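Local structure of N-acetylglucosamine 2-epimerase (Xylella fastidiosa, 3GT5) at residues G114-M119 with M176-A181; G215-H220 with G248-W253; K255-L260 with P271-L276; L292-A297 with F309-E314. The protein probably catalyses epimerisation at carbon 2 of a sugar such as N-acetylglucosamine, as an isomerase of the N-acylglucosamine 2-epimerase family. All coordinates share one frame; numbering follows the deposited sequence.

Overall arrangement
The four contacts lie in an (alpha/alpha)6 barrel and follow one another along the chain. Helix 247-263 is shared by contacts 2 and 3, whose centres are about 11 Å apart. Contact 4 also lies about 11 Å from contact 2, centre to centre, and W310 CH2 comes within 3.3 Å of H249 CD2. A salt bridge, K255 NZ to E314 OE1 at 2.6 Å, ties contact 3 to contact 4. Contact 1 meets contact 2 where H177 CE1 lies 3.3 Å from E252 OE2. H177, H249 and W310 lie on three successive inner helices, probably facing the pocket that holds the active site in relatives of this family. Contacts 2 and 4 both use a glutamine amide to hold loop backbone.

Contact 1: G114-M119 with M176-A181; sequences GLAFVM and MHMCEA
F117 CE2 lies over one face of the H177 imidazole and M176 CE over the opposite face, both displaced toward the rim, and the carboxylate of E180 sits at its edge in the ring plane. F117 brings CE2 and CZ to the histidine, CE2 3.5 Å from H177 CG and CZ 3.4 Å from H177 ND1. The two planes are inclined at 48°, so F117 meets the imidazole at a slant. One turn along the same helix, E180 OE1 accepts a nearly straight hydrogen bond from H177 ND1 (2.7 Å), which fixes the rotation of the ring. E180 OE2 bonds to Y377 OH, so the carboxylate is held at both oxygens.

Beneath the rings the helices come close through small residues. A116 CB lies 3.8 Å from H177 CB, and A181 CB sits the same distance from M119 CB. M178 leaves its backbone with CG anti to N (chi1 -164°), then bends twice, and its CE settles 3.6 Å from A116 N.

The two helices run nearly parallel, 14° apart, their axes approaching to 8.3 Å. They belong to helices 112-127 and 172-189, neighbours in the (alpha/alpha)6 barrel; helix 133-147 covers L115 and M178, helix 51-68 lies beside F117, and helix 247-263 packs on M176 and H177.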
loop_
_atom_site.group_PDB
_atom_site.type_symbol
_atom_site.label_atom_id
_atom_site.label_comp_id
_atom_site.label_asym_id
_atom_site.label_seq_id
_atom_site.Cartn_x
_atom_site.Cartn_y
_atom_site.Cartn_z
ATOM N N GLY A 114 1.647 -9.592 5.052
ATOM C CA GLY A 114 1.579 -10.543 3.929
ATOM C C GLY A 114 0.185 -10.978 3.567
ATOM O O GLY A 114 -0.236 -10.876 2.405
ATOM N N LEU A 115 -0.585 -11.402 4.560
ATOM C CA LEU A 115 -1.963 -11.796 4.321
ATOM C C LEU A 115 -2.882 -10.664 3.814
ATOM O O LEU A 115 -3.846 -10.945 3.103
ATOM C CB LEU A 115 -2.554 -12.441 5.581
ATOM C CG LEU A 115 -1.824 -13.742 5.914
ATOM C CD1 LEU A 115 -2.239 -14.169 7.309
ATOM C CD2 LEU A 115 -2.198 -14.772 4.853
ATOM N N ALA A 116 -2.639 -9.401 4.216
ATOM C CA ALA A 116 -3.395 -8.264 3.677
ATOM C C ALA A 116 -3.186 -8.238 2.153
ATOM O O ALA A 116 -4.165 -8.160 1.375
ATOM C CB ALA A 116 -2.934 -6.979 4.292
ATOM N N PHE A 117 -1.927 -8.349 1.751
ATOM C CA PHE A 117 -1.571 -8.369 0.326
ATOM C C PHE A 117 -2.081 -9.577 -0.435
ATOM O O PHE A 117 -2.565 -9.449 -1.542
ATOM C CB PHE A 117 -0.127 -7.962 0.073
ATOM C CG PHE A 117 0.047 -6.490 0.159
ATOM C CD1 PHE A 117 -0.320 -5.662 -0.921
ATOM C CD2 PHE A 117 0.395 -5.849 1.365
ATOM C CE1 PHE A 117 -0.278 -4.300 -0.818
ATOM C CE2 PHE A 117 0.439 -4.446 1.444
ATOM C CZ PHE A 117 0.094 -3.674 0.363
ATOM N N VAL A 118 -2.084 -10.727 0.197
ATOM C CA VAL A 118 -2.730 -11.903 -0.383
ATOM C C VAL A 118 -4.229 -11.682 -0.583
ATOM O O VAL A 118 -4.757 -11.972 -1.683
ATOM C CB VAL A 118 -2.436 -13.128 0.501
ATOM C CG1 VAL A 118 -3.370 -14.330 0.111
ATOM C CG2 VAL A 118 -0.902 -13.560 0.413
ATOM N N MET A 119 -4.929 -11.138 0.441
ATOM C CA MET A 119 -6.381 -10.802 0.344
ATOM C C MET A 119 -6.641 -9.819 -0.806
ATOM O O MET A 119 -7.565 -9.993 -1.614
ATOM C CB MET A 119 -6.969 -10.303 1.663
ATOM C CG MET A 119 -8.450 -10.009 1.586
ATOM S SD MET A 119 -9.546 -11.523 1.290
ATOM C CE MET A 119 -9.968 -11.882 3.034
ATOM N N MET A 176 -3.780 -1.357 8.594
ATOM C CA MET A 176 -4.051 -0.368 7.537
ATOM C C MET A 176 -4.185 -1.040 6.162
ATOM O O MET A 176 -5.174 -0.807 5.433
ATOM C CB MET A 176 -2.928 0.678 7.499
ATOM C CG MET A 176 -3.184 1.875 6.590
ATOM S SD MET A 176 -1.659 2.962 6.336
ATOM C CE MET A 176 -0.701 1.735 5.525
ATOM N N HIS A 177 -3.223 -1.910 5.823
ATOM C CA HIS A 177 -3.313 -2.649 4.573
ATOM C C HIS A 177 -4.449 -3.638 4.586
ATOM O O HIS A 177 -5.009 -3.917 3.532
ATOM C CB HIS A 177 -1.986 -3.258 4.178
ATOM C CG HIS A 177 -0.995 -2.214 3.778
ATOM N ND1 HIS A 177 -1.155 -1.463 2.632
ATOM C CD2 HIS A 177 0.120 -1.746 4.390
ATOM C CE1 HIS A 177 -0.161 -0.592 2.545
ATOM N NE2 HIS A 177 0.629 -0.754 3.590
ATOM N N MET A 178 -4.769 -4.199 5.751
ATOM C CA MET A 178 -5.921 -5.095 5.845
ATOM C C MET A 178 -7.235 -4.321 5.623
ATOM O O MET A 178 -8.137 -4.844 5.005
ATOM C CB MET A 178 -5.947 -5.880 7.169
ATOM C CG MET A 178 -6.904 -7.104 7.147
ATOM S SD MET A 178 -6.506 -8.377 5.925
ATOM C CE MET A 178 -5.067 -9.028 6.781
ATOM N N CYS A 179 -7.342 -3.081 6.095
ATOM C CA CYS A 179 -8.533 -2.252 5.830
ATOM C C CYS A 179 -8.677 -2.062 4.314
ATOM O O CYS A 179 -9.760 -2.277 3.741
ATOM C CB CYS A 179 -8.462 -0.915 6.588
ATOM S SG CYS A 179 -9.732 0.272 6.209
ATOM N N GLU A 180 -7.565 -1.709 3.655
ATOM C CA GLU A 180 -7.505 -1.596 2.201
ATOM C C GLU A 180 -7.940 -2.885 1.487
ATOM O O GLU A 180 -8.740 -2.810 0.516
ATOM C CB GLU A 180 -6.060 -1.240 1.812
ATOM C CG GLU A 180 -5.744 -1.261 0.341
ATOM C CD GLU A 180 -4.203 -1.250 0.088
ATOM O OE1 GLU A 180 -3.414 -1.420 1.071
ATOM O OE2 GLU A 180 -3.749 -1.089 -1.076
ATOM N N ALA A 181 -7.429 -4.046 1.952
ATOM C CA ALA A 181 -7.765 -5.340 1.355
ATOM C C ALA A 181 -9.213 -5.683 1.573
ATOM O O ALA A 181 -9.841 -6.245 0.665
ATOM C CB ALA A 181 -6.872 -6.497 1.907
#

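Contact 2: G215-H220 with G248-W253; sequences GLVWEH and GHQTEW
Q250 and V217 cross obliquely, with the glutamine amide spanning the backbone of one loop residue, where a loop of the (alpha/alpha)6 barrel meets the beginning of helix 247-263. V217 N donates to Q250 OE1 at 2.9 Å and 173°, while Q250 NE2 returns a bond of equal length to V217 O. The side-chain amide therefore pairs with N and O of a single residue, much as a neighbouring strand would, although both donors are somewhat tilted from the carbonyl planes they approach. Q250 reaches this position by a chain folded at chi2, and its NE2 also donates to Q246 O. With a donor and an acceptor each matched, the orientation of the amide is settled. L216 crosses Q250 at about a right angle, laying CB 3.7 Å from Q250 OE1.

E219 and H249 also meet at about a right angle, with carboxylate and imidazole planes 43° apart. H249 ND1 donates to E219 OE2 at 2.7 Å. The oxygen lies in the plane of the ring, but the donor stands above the carboxylate plane, 35° out of it. E219 OE1 accepts from Q172 NE2, and Q172 OE1 in turn accepts from W253 NE1, so a single glutamine, Q172, links the carboxylate and the indole. H249 also packs against the ring of W310. Beside the amide pairing, the V217 side chain makes an apolar contact: CG2 approaches the W253 indole obliquely, 4.3 Å from CD1.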
loop_
_atom_site.group_PDB
_atom_site.type_symbol
_atom_site.label_atom_id
_atom_site.label_comp_id
_atom_site.label_asym_id
_atom_site.label_seq_id
_atom_site.Cartn_x
_atom_site.Cartn_y
_atom_site.Cartn_z
ATOM N N GLY A 215 -3.553 12.493 18.286
ATOM C CA GLY A 215 -4.383 12.640 17.106
ATOM C C GLY A 215 -3.803 12.174 15.788
ATOM O O GLY A 215 -4.454 12.346 14.729
ATOM N N LEU A 216 -2.590 11.621 15.807
ATOM C CA LEU A 216 -1.999 10.981 14.629
ATOM C C LEU A 216 -1.780 9.513 14.930
ATOM O O LEU A 216 -1.787 9.113 16.093
ATOM C CB LEU A 216 -0.680 11.638 14.228
ATOM C CG LEU A 216 -0.756 13.079 13.718
ATOM C CD1 LEU A 216 0.670 13.511 13.336
ATOM C CD2 LEU A 216 -1.688 13.223 12.520
ATOM N N VAL A 217 -1.615 8.700 13.890
ATOM C CA VAL A 217 -1.453 7.266 14.034
ATOM C C VAL A 217 0.037 6.902 14.137
ATOM O O VAL A 217 0.798 7.044 13.181
ATOM C CB VAL A 217 -2.112 6.491 12.860
ATOM C CG1 VAL A 217 -1.920 4.982 12.995
ATOM C CG2 VAL A 217 -3.614 6.879 12.716
ATOM N N TRP A 218 0.439 6.447 15.308
ATOM C CA TRP A 218 1.772 5.904 15.540
ATOM C C TRP A 218 1.828 4.461 15.034
ATOM O O TRP A 218 0.784 3.788 14.951
ATOM C CB TRP A 218 2.065 5.975 17.053
ATOM C CG TRP A 218 3.437 5.591 17.444
ATOM C CD1 TRP A 218 3.814 4.420 18.038
ATOM C CD2 TRP A 218 4.642 6.376 17.309
ATOM N NE1 TRP A 218 5.168 4.414 18.258
ATOM C CE2 TRP A 218 5.702 5.595 17.832
ATOM C CE3 TRP A 218 4.926 7.663 16.799
ATOM C CZ2 TRP A 218 7.035 6.037 17.840
ATOM C CZ3 TRP A 218 6.250 8.120 16.824
ATOM C CH2 TRP A 218 7.280 7.315 17.352
ATOM N N GLU A 219 3.006 3.968 14.661
ATOM C CA GLU A 219 3.123 2.668 14.017
ATOM C C GLU A 219 3.100 1.484 14.961
ATOM O O GLU A 219 2.548 0.431 14.621
ATOM C CB GLU A 219 4.411 2.556 13.218
ATOM C CG GLU A 219 4.548 3.534 12.073
ATOM C CD GLU A 219 3.566 3.302 10.952
ATOM O OE1 GLU A 219 3.297 2.133 10.580
ATOM O OE2 GLU A 219 3.013 4.313 10.440
ATOM N N HIS A 220 3.730 1.635 16.129
ATOM C CA HIS A 220 4.121 0.486 16.968
ATOM C C HIS A 220 3.483 0.470 18.348
ATOM O O HIS A 220 3.385 1.480 18.995
ATOM C CB HIS A 220 5.622 0.509 17.170
ATOM C CG HIS A 220 6.372 0.710 15.911
ATOM N ND1 HIS A 220 6.199 -0.116 14.821
ATOM C CD2 HIS A 220 7.264 1.656 15.538
ATOM C CE1 HIS A 220 7.001 0.282 13.844
ATOM N NE2 HIS A 220 7.649 1.358 14.249
ATOM N N GLY A 248 2.973 9.687 5.324
ATOM C CA GLY A 248 2.417 8.866 4.248
ATOM C C GLY A 248 1.333 7.950 4.745
ATOM O O GLY A 248 0.400 7.644 4.016
ATOM N N HIS A 249 1.481 7.477 5.970
ATOM C CA HIS A 249 0.411 6.631 6.556
ATOM C C HIS A 249 -0.776 7.423 7.040
ATOM O O HIS A 249 -1.911 6.895 7.029
ATOM C CB HIS A 249 0.986 5.664 7.623
ATOM C CG HIS A 249 1.794 4.543 7.064
ATOM N ND1 HIS A 249 2.705 3.826 7.823
ATOM C CD2 HIS A 249 1.885 4.038 5.811
ATOM C CE1 HIS A 249 3.268 2.897 7.075
ATOM N NE2 HIS A 249 2.792 3.004 5.844
ATOM N N GLN A 250 -0.568 8.689 7.414
ATOM C CA GLN A 250 -1.671 9.534 7.840
ATOM C C GLN A 250 -2.546 9.827 6.613
ATOM O O GLN A 250 -3.787 9.790 6.684
ATOM C CB GLN A 250 -1.205 10.831 8.514
ATOM C CG GLN A 250 -0.063 10.649 9.481
ATOM C CD GLN A 250 -0.344 9.647 10.568
ATOM O OE1 GLN A 250 -1.419 9.696 11.183
ATOM N NE2 GLN A 250 0.634 8.798 10.876
ATOM N N THR A 251 -1.880 10.177 5.503
ATOM C CA THR A 251 -2.603 10.492 4.269
ATOM C C THR A 251 -3.229 9.244 3.655
ATOM O O THR A 251 -4.348 9.299 3.125
ATOM C CB THR A 251 -1.762 11.275 3.276
ATOM O OG1 THR A 251 -0.677 10.456 2.800
ATOM C CG2 THR A 251 -1.247 12.592 3.976
ATOM N N GLU A 252 -2.522 8.122 3.732
ATOM C CA GLU A 252 -3.087 6.850 3.268
ATOM C C GLU A 252 -4.348 6.516 4.032
ATOM O O GLU A 252 -5.330 6.063 3.436
ATOM C CB GLU A 252 -2.065 5.739 3.419
ATOM C CG GLU A 252 -2.475 4.389 2.855
ATOM C CD GLU A 252 -1.305 3.428 2.598
ATOM O OE1 GLU A 252 -0.096 3.727 2.892
ATOM O OE2 GLU A 252 -1.568 2.310 2.092
ATOM N N TRP A 253 -4.344 6.709 5.344
ATOM C CA TRP A 253 -5.587 6.516 6.117
ATOM C C TRP A 253 -6.688 7.498 5.687
ATOM O O TRP A 253 -7.878 7.134 5.621
ATOM C CB TRP A 253 -5.316 6.647 7.615
ATOM C CG TRP A 253 -4.976 5.377 8.281
ATOM C CD1 TRP A 253 -3.785 5.033 8.865
ATOM C CD2 TRP A 253 -5.836 4.242 8.426
ATOM N NE1 TRP A 253 -3.851 3.761 9.359
ATOM C CE2 TRP A 253 -5.109 3.258 9.130
ATOM C CE3 TRP A 253 -7.161 3.967 8.026
ATOM C CZ2 TRP A 253 -5.647 1.984 9.440
ATOM C CZ3 TRP A 253 -7.698 2.705 8.348
ATOM C CH2 TRP A 253 -6.952 1.751 9.063
#

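Contact 3: K255-L260 with P271-L276; sequences KLLLIL and PVARSL
Helix segments 255-260 and 271-276 run antiparallel at 164°, their axes 8.8 Å apart at closest approach, with L257 and A273 facing each other across the gap at a CA-to-CA distance of 6.1 Å. L257 does most of the touching, mainly through one methyl, CD1. Its CG is turned away from its own carbonyl carbon and lies beside the backbone N (chi1 -65°); the chain then runs on extended at chi2, which sends CD1 across to the other helix. There CD1 lies 3.6 Å from V272 CG1, 3.5 Å from A273 N and 4.1 Å from L276 CD1, seated between V272 and A273 on one turn and L276 on the next. The L257 and V272 side chains cross at a slant. A273 has only a methyl to offer, so the leucine can lie close against the backbone here.

The side-chain contacts between the two segments are apolar. A202 and T206 of helix 192-211 also border L257, while L321 and R325 of helix 309-326 lie against L258. Consecutive helices 247-263 and 269-284, joined by a short turn, make the antiparallel helical hairpin from which the (alpha/alpha)6 barrel of this family is built.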
loop_
_atom_site.group_PDB
_atom_site.type_symbol
_atom_site.label_atom_id
_atom_site.label_comp_id
_atom_site.label_asym_id
_atom_site.label_seq_id
_atom_site.Cartn_x
_atom_site.Cartn_y
_atom_site.Cartn_z
ATOM N N LYS A 255 -7.206 8.668 2.779
ATOM C CA LYS A 255 -7.739 8.064 1.555
ATOM C C LYS A 255 -8.675 6.889 1.862
ATOM O O LYS A 255 -9.792 6.796 1.316
ATOM C CB LYS A 255 -6.583 7.623 0.669
ATOM C CG LYS A 255 -6.980 7.051 -0.711
ATOM C CD LYS A 255 -5.897 6.176 -1.345
ATOM C CE LYS A 255 -5.741 4.862 -0.640
ATOM N NZ LYS A 255 -4.537 4.208 -1.065
ATOM N N LEU A 256 -8.229 5.983 2.721
ATOM C CA LEU A 256 -9.066 4.837 3.073
ATOM C C LEU A 256 -10.376 5.259 3.741
ATOM O O LEU A 256 -11.442 4.663 3.469
ATOM C CB LEU A 256 -8.305 3.862 3.970
ATOM C CG LEU A 256 -7.104 3.170 3.356
ATOM C CD1 LEU A 256 -6.460 2.343 4.482
ATOM C CD2 LEU A 256 -7.417 2.272 2.078
ATOM N N LEU A 257 -10.340 6.278 4.603
ATOM C CA LEU A 257 -11.565 6.790 5.239
ATOM C C LEU A 257 -12.514 7.396 4.197
ATOM O O LEU A 257 -13.756 7.297 4.335
ATOM C CB LEU A 257 -11.227 7.866 6.277
ATOM C CG LEU A 257 -10.426 7.401 7.471
ATOM C CD1 LEU A 257 -10.077 8.594 8.411
ATOM C CD2 LEU A 257 -11.172 6.319 8.270
ATOM N N LEU A 258 -11.963 8.044 3.171
ATOM C CA LEU A 258 -12.801 8.617 2.106
ATOM C C LEU A 258 -13.360 7.525 1.152
ATOM O O LEU A 258 -14.438 7.700 0.583
ATOM C CB LEU A 258 -12.063 9.703 1.306
ATOM C CG LEU A 258 -12.186 11.124 1.874
ATOM C CD1 LEU A 258 -13.576 11.797 1.616
ATOM C CD2 LEU A 258 -11.877 11.165 3.325
ATOM N N ILE A 259 -12.669 6.424 1.017
ATOM C CA ILE A 259 -13.220 5.267 0.274
ATOM C C ILE A 259 -14.342 4.647 1.132
ATOM O O ILE A 259 -15.405 4.334 0.617
ATOM C CB ILE A 259 -12.153 4.240 -0.065
ATOM C CG1 ILE A 259 -11.123 4.849 -1.036
ATOM C CG2 ILE A 259 -12.809 2.976 -0.707
ATOM C CD1 ILE A 259 -9.897 4.001 -1.277
ATOM N N LEU A 260 -14.135 4.542 2.438
ATOM C CA LEU A 260 -15.205 4.044 3.309
ATOM C C LEU A 260 -16.444 4.920 3.227
ATOM O O LEU A 260 -17.571 4.410 3.225
ATOM C CB LEU A 260 -14.742 3.938 4.746
ATOM C CG LEU A 260 -13.902 2.702 5.043
ATOM C CD1 LEU A 260 -13.019 2.949 6.275
ATOM C CD2 LEU A 260 -14.795 1.451 5.262
ATOM N N PRO A 271 -14.321 14.160 8.827
ATOM C CA PRO A 271 -13.579 15.027 9.738
ATOM C C PRO A 271 -12.273 14.375 10.238
ATOM O O PRO A 271 -11.231 15.059 10.420
ATOM C CB PRO A 271 -14.547 15.252 10.914
ATOM C CG PRO A 271 -15.868 14.917 10.410
ATOM C CD PRO A 271 -15.746 14.030 9.220
ATOM N N VAL A 272 -12.313 13.070 10.487
ATOM C CA VAL A 272 -11.080 12.369 10.898
ATOM C C VAL A 272 -10.040 12.386 9.770
ATOM O O VAL A 272 -8.862 12.695 10.008
ATOM C CB VAL A 272 -11.356 10.953 11.418
ATOM C CG1 VAL A 272 -10.061 10.153 11.604
ATOM C CG2 VAL A 272 -12.130 10.982 12.726
ATOM N N ALA A 273 -10.486 12.089 8.541
ATOM C CA ALA A 273 -9.626 12.167 7.337
ATOM C C ALA A 273 -8.956 13.540 7.205
ATOM O O ALA A 273 -7.753 13.615 6.966
ATOM C CB ALA A 273 -10.451 11.872 6.054
ATOM N N ARG A 274 -9.750 14.603 7.351
ATOM C CA ARG A 274 -9.216 15.992 7.234
ATOM C C ARG A 274 -8.177 16.269 8.332
ATOM O O ARG A 274 -7.125 16.856 8.066
ATOM C CB ARG A 274 -10.358 17.025 7.283
ATOM C CG ARG A 274 -11.315 16.915 6.108
ATOM C CD ARG A 274 -12.286 18.080 6.050
ATOM N NE ARG A 274 -11.547 19.319 5.806
ATOM C CZ ARG A 274 -12.077 20.451 5.333
ATOM N NH1 ARG A 274 -13.371 20.517 5.050
ATOM N NH2 ARG A 274 -11.293 21.517 5.162
ATOM N N SER A 275 -8.439 15.812 9.552
ATOM C CA SER A 275 -7.500 16.030 10.677
ATOM C C SER A 275 -6.160 15.329 10.407
ATOM O O SER A 275 -5.080 15.887 10.678
ATOM C CB SER A 275 -8.100 15.592 12.036
ATOM O OG SER A 275 -8.103 14.154 12.222
ATOM N N LEU A 276 -6.220 14.102 9.877
ATOM C CA LEU A 276 -5.003 13.353 9.613
ATOM C C LEU A 276 -4.177 13.999 8.488
ATOM O O LEU A 276 -2.933 14.163 8.587
ATOM C CB LEU A 276 -5.333 11.909 9.210
ATOM C CG LEU A 276 -5.915 11.066 10.370
ATOM C CD1 LEU A 276 -6.358 9.651 9.910
ATOM C CD2 LEU A 276 -4.915 10.949 11.566
#

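Contact 4: L292-A297 with F309-E314; sequences LCYGFA and FWVQAE
Q312 turns its CG beside its own backbone N (chi1 -37°) and folds again at chi2, and this brings its amide round to L292. W310 takes the crowded position between backbone N and carbonyl carbon (chi1 70°), laying its indole beneath V311 CG2, which sits over the centre of one face, and near the ring of Y294.

The amide meets the backbone of L292 at both polar atoms. L292 N donates to Q312 OE1 at 2.8 Å and 175°, and Q312 NE2 donates to L292 O at 3.0 Å; each acceptor is reached in its carbonyl plane, on a lone pair. L292 CB packs 3.8 Å from V311 CG1. Y294 crosses W310 at about a right angle, with CE1 3.9 Å from W310 CZ2, and presents its edge to V311, CD1 lying 4.1 Å from V311 CG2. One water joins the two aromatic residues: it accepts from W310 NE1 at 2.9 Å and is hydrogen-bonded to Y294 OH at the same distance.

Y294 and G295 form a classic beta bulge opposite D304, in the strand leading to helix 309-326. Q312 NE2 has a second acceptor in Y308 O, so both N-H groups of NE2 are used. The chemistry thus lets the helix supply a strand-like partner to a buried loop residue and satisfies both backbone groups there.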
loop_
_atom_site.group_PDB
_atom_site.type_symbol
_atom_site.label_atom_id
_atom_site.label_comp_id
_atom_site.label_asym_id
_atom_site.label_seq_id
_atom_site.Cartn_x
_atom_site.Cartn_y
_atom_site.Cartn_z
ATOM N N LEU A 292 7.092 15.701 0.440
ATOM C CA LEU A 292 6.823 15.336 1.821
ATOM C C LEU A 292 7.967 14.468 2.360
ATOM O O LEU A 292 8.339 13.430 1.763
ATOM C CB LEU A 292 5.511 14.556 1.908
ATOM C CG LEU A 292 4.237 15.282 1.538
ATOM C CD1 LEU A 292 3.101 14.249 1.444
ATOM C CD2 LEU A 292 3.925 16.335 2.567
ATOM N N CYS A 293 8.521 14.896 3.508
ATOM C CA CYS A 293 9.550 14.122 4.215
ATOM C C CYS A 293 8.998 12.803 4.770
ATOM O O CYS A 293 7.777 12.659 4.929
ATOM C CB CYS A 293 10.125 14.951 5.372
ATOM S SG CYS A 293 11.028 16.402 4.781
ATOM N N TYR A 294 9.883 11.856 5.030
ATOM C CA TYR A 294 9.489 10.484 5.390
ATOM C C TYR A 294 8.904 10.362 6.806
ATOM O O TYR A 294 7.945 9.605 7.010
ATOM C CB TYR A 294 10.671 9.566 5.288
ATOM C CG TYR A 294 10.388 8.088 5.322
ATOM C CD1 TYR A 294 9.415 7.505 4.504
ATOM C CD2 TYR A 294 11.168 7.252 6.100
ATOM C CE1 TYR A 294 9.234 6.120 4.487
ATOM C CE2 TYR A 294 10.971 5.881 6.120
ATOM C CZ TYR A 294 10.003 5.326 5.312
ATOM O OH TYR A 294 9.874 3.959 5.310
ATOM N N GLY A 295 9.483 11.086 7.766
ATOM C CA GLY A 295 9.184 10.831 9.178
ATOM C C GLY A 295 9.394 12.033 10.069
ATOM O O GLY A 295 10.265 12.876 9.803
ATOM N N PHE A 296 8.557 12.155 11.085
ATOM C CA PHE A 296 8.759 13.158 12.126
ATOM C C PHE A 296 8.534 12.547 13.499
ATOM O O PHE A 296 7.758 11.591 13.675
ATOM C CB PHE A 296 7.955 14.457 11.897
ATOM C CG PHE A 296 6.469 14.278 11.816
ATOM C CD1 PHE A 296 5.687 14.325 12.942
ATOM C CD2 PHE A 296 5.856 14.130 10.585
ATOM C CE1 PHE A 296 4.296 14.231 12.855
ATOM C CE2 PHE A 296 4.468 13.976 10.486
ATOM C CZ PHE A 296 3.693 14.018 11.605
ATOM N N ALA A 297 9.298 13.052 14.463
ATOM C CA ALA A 297 9.223 12.569 15.850
ATOM C C ALA A 297 7.984 13.131 16.536
ATOM O O ALA A 297 7.319 14.039 16.022
ATOM C CB ALA A 297 10.522 12.994 16.618
ATOM N N PHE A 309 8.712 7.682 -2.796
ATOM C CA PHE A 309 7.704 7.660 -3.857
ATOM C C PHE A 309 6.276 7.535 -3.299
ATOM O O PHE A 309 5.401 8.336 -3.618
ATOM C CB PHE A 309 8.009 6.537 -4.876
ATOM C CG PHE A 309 7.690 5.123 -4.422
ATOM C CD1 PHE A 309 6.672 4.401 -5.025
ATOM C CD2 PHE A 309 8.451 4.485 -3.416
ATOM C CE1 PHE A 309 6.380 3.110 -4.616
ATOM C CE2 PHE A 309 8.125 3.212 -2.979
ATOM C CZ PHE A 309 7.104 2.513 -3.608
ATOM N N TRP A 310 6.093 6.554 -2.421
ATOM C CA TRP A 310 4.755 6.161 -1.983
ATOM C C TRP A 310 4.117 7.206 -1.084
ATOM O O TRP A 310 2.891 7.400 -1.061
ATOM C CB TRP A 310 4.783 4.793 -1.316
ATOM C CG TRP A 310 5.467 4.730 0.048
ATOM C CD1 TRP A 310 6.739 4.364 0.298
ATOM C CD2 TRP A 310 4.867 5.021 1.315
ATOM N NE1 TRP A 310 6.992 4.424 1.659
ATOM C CE2 TRP A 310 5.848 4.786 2.306
ATOM C CE3 TRP A 310 3.593 5.446 1.705
ATOM C CZ2 TRP A 310 5.609 4.958 3.663
ATOM C CZ3 TRP A 310 3.342 5.646 3.073
ATOM C CH2 TRP A 310 4.357 5.396 4.039
ATOM N N VAL A 311 4.952 7.937 -0.330
ATOM C CA VAL A 311 4.464 9.079 0.476
ATOM C C VAL A 311 3.805 10.189 -0.358
ATOM O O VAL A 311 2.736 10.687 -0.035
ATOM C CB VAL A 311 5.627 9.633 1.364
ATOM C CG1 VAL A 311 5.165 10.788 2.219
ATOM C CG2 VAL A 311 6.156 8.446 2.250
ATOM N N GLN A 312 4.437 10.527 -1.472
ATOM C CA GLN A 312 3.879 11.517 -2.343
ATOM C C GLN A 312 2.590 10.990 -2.999
ATOM O O GLN A 312 1.621 11.716 -3.100
ATOM C CB GLN A 312 4.894 11.925 -3.409
ATOM C CG GLN A 312 6.352 12.015 -2.981
ATOM C CD GLN A 312 6.629 12.822 -1.722
ATOM O OE1 GLN A 312 6.106 13.912 -1.533
ATOM N NE2 GLN A 312 7.508 12.297 -0.873
ATOM N N ALA A 313 2.624 9.737 -3.429
ATOM C CA ALA A 313 1.506 9.107 -4.184
ATOM C C ALA A 313 0.233 8.995 -3.293
ATOM O O ALA A 313 -0.862 9.318 -3.698
ATOM C CB ALA A 313 1.972 7.729 -4.712
ATOM N N GLU A 314 0.395 8.483 -2.087
ATOM C CA GLU A 314 -0.749 8.258 -1.199
ATOM C C GLU A 314 -1.370 9.614 -0.840
ATOM O O GLU A 314 -2.598 9.753 -0.700
ATOM C CB GLU A 314 -0.342 7.513 0.081
ATOM C CG GLU A 314 0.034 6.052 -0.143
ATOM C CD GLU A 314 -1.120 5.177 -0.669
ATOM O OE1 GLU A 314 -2.319 5.466 -0.374
ATOM O OE2 GLU A 314 -0.847 4.186 -1.378
HETATM O O HOH W 1 9.128 2.873 2.766
#